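Local coordinates for capsid fiber protein (Bacillus phage phi29, PDB 6QYY) that forms the head fibers of the phage, whose trimeric N-terminal base probably anchors them to the capsid surface, at residues A[63-77]-A[96-110]. Numbering follows the deposited sequence.
Sequences WQVIAGSDIKVGDNL and GYAVEEAQEGQLVTL
With its CG1 beside the backbone N (chi1 -71°), I71 turns CG2 onto A98 CB and carries CD1 across the V108 side chain at about a right angle. The I71 CG2 to A98 CB approach is tight, 3.4 Å, and V108 CG2 lies 4.0 Å from I71 CG2. In L77, CD1 lies anti to CA (chi2 -180°) and so reaches CB and CD2 of L110, each at 3.7 Å; it also touches A98 CB. V65 CG2 packs on L110 CD2, and I71, L77, V65, A98, V108 and L110 form a hydrophobic cluster between the segments.

Around this cluster the two segments run antiparallel in three places. Strands 63-66 and 107-110 are joined through the hydrogen-bonded pairs W63–L110 and V65–V108; A67 N to Q106 O (2.8 Å) and G105 N to A67 O carry the pairing into the type II turn Q103–Q106. I71 and A102 form an isolated bridge, bonded both ways. At the far end D75 O accepts A98 N, and G74 N donates to A98 O. D70 OD1 accepts E104 N at 3.0 Å, nearly along its C-O axis, and so ties the loop before I71 to the Q103–Q106 turn. On the face of Q64, I66 and L107, which is partly exposed, Q64 CB lies against L107 CG at 3.8 Å.

The strands of this antiparallel sheet follow the order 62-66, 107-112, 96-98, 76-79, 85-87, and backbone bonds of I66 and G68 to A85 bring its two ends together, curling it barrel-like round the apolar cluster. The W63 ring meets Y41, in strand 41-42 of the other sheet, edge-to-face. The 72-75 turn faces the second subunit, whose I27 packs on V73 and whose Q23 bonds to V73 O and D75 OD1.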
loop_
_atom_site.group_PDB
_atom_site.type_symbol
_atom_site.label_atom_id
_atom_site.label_comp_id
_atom_site.label_asym_id
_atom_site.label_seq_id
_atom_site.Cartn_x
_atom_site.Cartn_y
_atom_site.Cartn_z
ATOM N N TRP A 63 -8.256 -7.992 1.396
ATOM C CA TRP A 63 -7.984 -9.420 1.210
ATOM C C TRP A 63 -9.160 -10.246 1.706
ATOM O O TRP A 63 -9.872 -9.842 2.625
ATOM C CB TRP A 63 -6.748 -9.877 1.978
ATOM C CG TRP A 63 -5.446 -9.537 1.373
ATOM C CD1 TRP A 63 -5.205 -9.113 0.090
ATOM C CD2 TRP A 63 -4.183 -9.599 2.024
ATOM N NE1 TRP A 63 -3.855 -8.905 -0.084
ATOM C CE2 TRP A 63 -3.207 -9.186 1.091
ATOM C CE3 TRP A 63 -3.776 -9.945 3.320
ATOM C CZ2 TRP A 63 -1.844 -9.123 1.411
ATOM C CZ3 TRP A 63 -2.418 -9.889 3.633
ATOM C CH2 TRP A 63 -1.475 -9.471 2.689
ATOM N N GLN A 64 -9.342 -11.424 1.106
ATOM C CA GLN A 64 -10.277 -12.424 1.604
ATOM C C GLN A 64 -9.485 -13.515 2.311
ATOM O O GLN A 64 -8.611 -14.139 1.697
ATOM C CB GLN A 64 -11.096 -13.025 0.458
ATOM C CG GLN A 64 -12.104 -12.085 -0.077
ATOM C CD GLN A 64 -12.668 -12.524 -1.415
ATOM O OE1 GLN A 64 -12.026 -13.226 -2.208
ATOM N NE2 GLN A 64 -13.869 -12.102 -1.667
ATOM N N VAL A 65 -9.789 -13.741 3.596
ATOM C CA VAL A 65 -9.053 -14.691 4.427
ATOM C C VAL A 65 -10.025 -15.516 5.265
ATOM O O VAL A 65 -11.029 -15.003 5.768
ATOM C CB VAL A 65 -8.041 -13.986 5.361
ATOM C CG1 VAL A 65 -7.192 -15.031 6.075
ATOM C CG2 VAL A 65 -7.139 -13.028 4.568
ATOM N N ILE A 66 -9.709 -16.796 5.449
ATOM C CA ILE A 66 -10.503 -17.636 6.344
ATOM C C ILE A 66 -10.348 -17.157 7.787
ATOM O O ILE A 66 -9.230 -16.939 8.270
ATOM C CB ILE A 66 -10.082 -19.109 6.215
ATOM C CG1 ILE A 66 -10.338 -19.623 4.778
ATOM C CG2 ILE A 66 -10.850 -19.956 7.207
ATOM C CD1 ILE A 66 -11.777 -19.637 4.414
ATOM N N ALA A 67 -11.476 -17.008 8.486
ATOM C CA ALA A 67 -11.455 -16.643 9.903
ATOM C C ALA A 67 -11.037 -17.826 10.771
ATOM O O ALA A 67 -11.609 -18.918 10.678
ATOM C CB ALA A 67 -12.832 -16.149 10.344
ATOM N N GLY A 68 -10.056 -17.600 11.645
ATOM C CA GLY A 68 -9.688 -18.621 12.618
ATOM C C GLY A 68 -10.547 -18.668 13.863
ATOM O O GLY A 68 -10.450 -19.632 14.624
ATOM N N SER A 69 -11.363 -17.641 14.084
ATOM C CA SER A 69 -12.365 -17.598 15.143
ATOM C C SER A 69 -13.378 -16.527 14.749
ATOM O O SER A 69 -13.244 -15.885 13.706
ATOM C CB SER A 69 -11.729 -17.329 16.513
ATOM O OG SER A 69 -10.932 -16.155 16.491
ATOM N N ASP A 70 -14.402 -16.344 15.582
ATOM C CA ASP A 70 -15.473 -15.420 15.225
ATOM C C ASP A 70 -14.936 -13.996 15.130
ATOM O O ASP A 70 -14.234 -13.516 16.024
ATOM C CB ASP A 70 -16.610 -15.491 16.248
ATOM C CG ASP A 70 -17.453 -16.763 16.112
ATOM O OD1 ASP A 70 -17.074 -17.662 15.328
ATOM O OD2 ASP A 70 -18.496 -16.862 16.798
ATOM N N ILE A 71 -15.255 -13.328 14.029
ATOM C CA ILE A 71 -14.780 -11.978 13.764
ATOM C C ILE A 71 -15.997 -11.070 13.635
ATOM O O ILE A 71 -16.983 -11.430 12.981
ATOM C CB ILE A 71 -13.899 -11.924 12.501
ATOM C CG1 ILE A 71 -12.544 -12.607 12.741
ATOM C CG2 ILE A 71 -13.691 -10.486 12.043
ATOM C CD1 ILE A 71 -11.730 -12.823 11.474
ATOM N N LYS A 72 -15.945 -9.924 14.307
ATOM C CA LYS A 72 -16.983 -8.911 14.228
ATOM C C LYS A 72 -16.508 -7.768 13.344
ATOM O O LYS A 72 -15.304 -7.508 13.233
ATOM C CB LYS A 72 -17.342 -8.391 15.623
ATOM C CG LYS A 72 -17.885 -9.466 16.564
ATOM C CD LYS A 72 -18.946 -10.324 15.860
ATOM C CE LYS A 72 -19.675 -11.266 16.824
ATOM N NZ LYS A 72 -18.834 -12.415 17.271
ATOM N N VAL A 73 -17.465 -7.097 12.692
ATOM C CA VAL A 73 -17.121 -5.959 11.845
ATOM C C VAL A 73 -16.350 -4.944 12.669
ATOM O O VAL A 73 -16.770 -4.562 13.767
ATOM C CB VAL A 73 -18.387 -5.337 11.234
ATOM C CG1 VAL A 73 -18.057 -3.998 10.563
ATOM C CG2 VAL A 73 -19.028 -6.302 10.247
ATOM N N GLY A 74 -15.194 -4.523 12.158
ATOM C CA GLY A 74 -14.371 -3.552 12.849
ATOM C C GLY A 74 -13.264 -4.130 13.708
ATOM O O GLY A 74 -12.436 -3.358 14.210
ATOM N N ASP A 75 -13.223 -5.453 13.896
ATOM C CA ASP A 75 -12.132 -6.074 14.642
ATOM C C ASP A 75 -10.801 -5.824 13.948
ATOM O O ASP A 75 -10.695 -5.929 12.725
ATOM C CB ASP A 75 -12.351 -7.588 14.760
ATOM C CG ASP A 75 -13.327 -7.961 15.866
ATOM O OD1 ASP A 75 -13.722 -7.067 16.648
ATOM O OD2 ASP A 75 -13.702 -9.155 15.947
ATOM N N ASN A 76 -9.777 -5.512 14.735
ATOM C CA ASN A 76 -8.417 -5.567 14.229
ATOM C C ASN A 76 -7.933 -7.009 14.196
ATOM O O ASN A 76 -8.239 -7.800 15.092
ATOM C CB ASN A 76 -7.494 -4.719 15.091
ATOM C CG ASN A 76 -7.960 -3.296 15.181
ATOM O OD1 ASN A 76 -8.025 -2.605 14.166
ATOM N ND2 ASN A 76 -8.292 -2.844 16.388
ATOM N N LEU A 77 -7.162 -7.337 13.163
ATOM C CA LEU A 77 -6.844 -8.716 12.819
ATOM C C LEU A 77 -5.344 -8.953 12.761
ATOM O O LEU A 77 -4.583 -8.083 12.320
ATOM C CB LEU A 77 -7.450 -9.081 11.454
ATOM C CG LEU A 77 -8.967 -8.968 11.377
ATOM C CD1 LEU A 77 -9.455 -9.354 9.982
ATOM C CD2 LEU A 77 -9.643 -9.858 12.428
ATOM N N GLY A 96 -4.603 -5.584 9.571
ATOM C CA GLY A 96 -5.804 -5.158 8.879
ATOM C C GLY A 96 -6.971 -5.128 9.833
ATOM O O GLY A 96 -6.838 -5.442 11.018
ATOM N N TYR A 97 -8.127 -4.732 9.300
ATOM C CA TYR A 97 -9.345 -4.699 10.090
ATOM C C TYR A 97 -10.493 -5.261 9.270
ATOM O O TYR A 97 -10.530 -5.128 8.042
ATOM C CB TYR A 97 -9.675 -3.271 10.592
ATOM C CG TYR A 97 -9.776 -2.209 9.521
ATOM C CD1 TYR A 97 -10.969 -1.992 8.844
ATOM C CD2 TYR A 97 -8.685 -1.401 9.206
ATOM C CE1 TYR A 97 -11.079 -1.007 7.871
ATOM C CE2 TYR A 97 -8.782 -0.407 8.240
ATOM C CZ TYR A 97 -9.981 -0.221 7.571
ATOM O OH TYR A 97 -10.084 0.742 6.606
ATOM N N ALA A 98 -11.431 -5.895 9.964
ATOM C CA ALA A 98 -12.528 -6.570 9.289
ATOM C C ALA A 98 -13.608 -5.569 8.908
ATOM O O ALA A 98 -13.968 -4.703 9.705
ATOM C CB ALA A 98 -13.116 -7.653 10.195
ATOM N N VAL A 99 -14.119 -5.679 7.681
ATOM C CA VAL A 99 -15.275 -4.898 7.255
ATOM C C VAL A 99 -16.473 -5.770 6.968
ATOM O O VAL A 99 -17.519 -5.256 6.534
ATOM C CB VAL A 99 -14.950 -4.008 6.039
ATOM C CG1 VAL A 99 -13.888 -2.982 6.426
ATOM C CG2 VAL A 99 -14.498 -4.841 4.847
ATOM N N GLU A 100 -16.352 -7.076 7.170
ATOM C CA GLU A 100 -17.473 -7.997 7.170
ATOM C C GLU A 100 -17.392 -8.846 8.432
ATOM O O GLU A 100 -16.335 -8.968 9.060
ATOM C CB GLU A 100 -17.485 -8.893 5.919
ATOM C CG GLU A 100 -17.537 -8.136 4.580
ATOM C CD GLU A 100 -18.800 -7.286 4.413
ATOM O OE1 GLU A 100 -19.828 -7.599 5.058
ATOM O OE2 GLU A 100 -18.767 -6.308 3.629
ATOM N N GLU A 101 -18.532 -9.407 8.808
ATOM C CA GLU A 101 -18.636 -10.334 9.923
ATOM C C GLU A 101 -18.346 -11.746 9.428
ATOM O O GLU A 101 -18.744 -12.114 8.319
ATOM C CB GLU A 101 -20.043 -10.244 10.519
ATOM C CG GLU A 101 -20.333 -11.127 11.705
ATOM C CD GLU A 101 -21.723 -10.873 12.262
ATOM O OE1 GLU A 101 -22.370 -9.898 11.820
ATOM O OE2 GLU A 101 -22.169 -11.641 13.140
ATOM N N ALA A 102 -17.648 -12.540 10.238
ATOM C CA ALA A 102 -17.378 -13.912 9.825
ATOM C C ALA A 102 -17.271 -14.814 11.044
ATOM O O ALA A 102 -16.553 -14.494 11.991
ATOM C CB ALA A 102 -16.097 -13.992 8.978
ATOM N N GLN A 103 -18.000 -15.924 11.024
ATOM C CA GLN A 103 -17.779 -16.973 12.006
ATOM C C GLN A 103 -16.528 -17.770 11.647
ATOM O O GLN A 103 -16.045 -17.734 10.512
ATOM C CB GLN A 103 -18.977 -17.922 12.080
ATOM C CG GLN A 103 -20.274 -17.301 12.556
ATOM C CD GLN A 103 -21.385 -18.340 12.698
ATOM O OE1 GLN A 103 -21.636 -19.126 11.783
ATOM N NE2 GLN A 103 -22.039 -18.356 13.853
ATOM N N GLU A 104 -16.025 -18.526 12.626
ATOM C CA GLU A 104 -14.846 -19.349 12.401
ATOM C C GLU A 104 -15.064 -20.271 11.208
ATOM O O GLU A 104 -16.078 -20.970 11.127
ATOM C CB GLU A 104 -14.526 -20.167 13.651
ATOM C CG GLU A 104 -13.436 -21.203 13.450
ATOM C CD GLU A 104 -13.046 -21.888 14.747
ATOM O OE1 GLU A 104 -12.339 -22.919 14.690
ATOM O OE2 GLU A 104 -13.444 -21.393 15.825
ATOM N N GLY A 105 -14.104 -20.272 10.286
ATOM C CA GLY A 105 -14.205 -21.034 9.059
ATOM C C GLY A 105 -14.758 -20.274 7.870
ATOM O O GLY A 105 -14.556 -20.708 6.728
ATOM N N GLN A 106 -15.449 -19.160 8.094
ATOM C CA GLN A 106 -15.974 -18.369 6.989
ATOM C C GLN A 106 -14.907 -17.417 6.446
ATOM O O GLN A 106 -13.903 -17.116 7.099
ATOM C CB GLN A 106 -17.209 -17.563 7.411
ATOM C CG GLN A 106 -18.551 -18.261 7.175
ATOM C CD GLN A 106 -19.742 -17.466 7.710
ATOM O OE1 GLN A 106 -19.594 -16.620 8.595
ATOM N NE2 GLN A 106 -20.927 -17.738 7.172
ATOM N N LEU A 107 -15.139 -16.946 5.222
ATOM C CA LEU A 107 -14.242 -15.996 4.574
ATOM C C LEU A 107 -14.518 -14.590 5.105
ATOM O O LEU A 107 -15.646 -14.102 5.011
ATOM C CB LEU A 107 -14.449 -16.073 3.062
ATOM C CG LEU A 107 -13.328 -15.672 2.118
ATOM C CD1 LEU A 107 -12.040 -16.405 2.450
ATOM C CD2 LEU A 107 -13.752 -15.919 0.657
ATOM N N VAL A 108 -13.510 -13.940 5.685
ATOM C CA VAL A 108 -13.651 -12.553 6.125
ATOM C C VAL A 108 -13.006 -11.649 5.077
ATOM O O VAL A 108 -11.996 -12.005 4.456
ATOM C CB VAL A 108 -13.048 -12.327 7.528
ATOM C CG1 VAL A 108 -11.521 -12.340 7.493
ATOM C CG2 VAL A 108 -13.544 -10.997 8.113
ATOM N N THR A 109 -13.615 -10.494 4.840
ATOM C CA THR A 109 -13.005 -9.465 4.015
ATOM C C THR A 109 -12.404 -8.419 4.941
ATOM O O THR A 109 -13.108 -7.865 5.796
ATOM C CB THR A 109 -14.015 -8.814 3.078
ATOM O OG1 THR A 109 -14.658 -9.827 2.308
ATOM C CG2 THR A 109 -13.301 -7.860 2.131
ATOM N N LEU A 110 -11.117 -8.153 4.774
ATOM C CA LEU A 110 -10.411 -7.215 5.641
ATOM C C LEU A 110 -9.675 -6.183 4.808
ATOM O O LEU A 110 -9.258 -6.452 3.676
ATOM C CB LEU A 110 -9.404 -7.919 6.552
ATOM C CG LEU A 110 -8.262 -8.681 5.863
ATOM C CD1 LEU A 110 -6.995 -7.798 5.732
ATOM C CD2 LEU A 110 -7.946 -9.964 6.618
HETATM O O HOH W 1 -14.627 -10.079 -0.572
#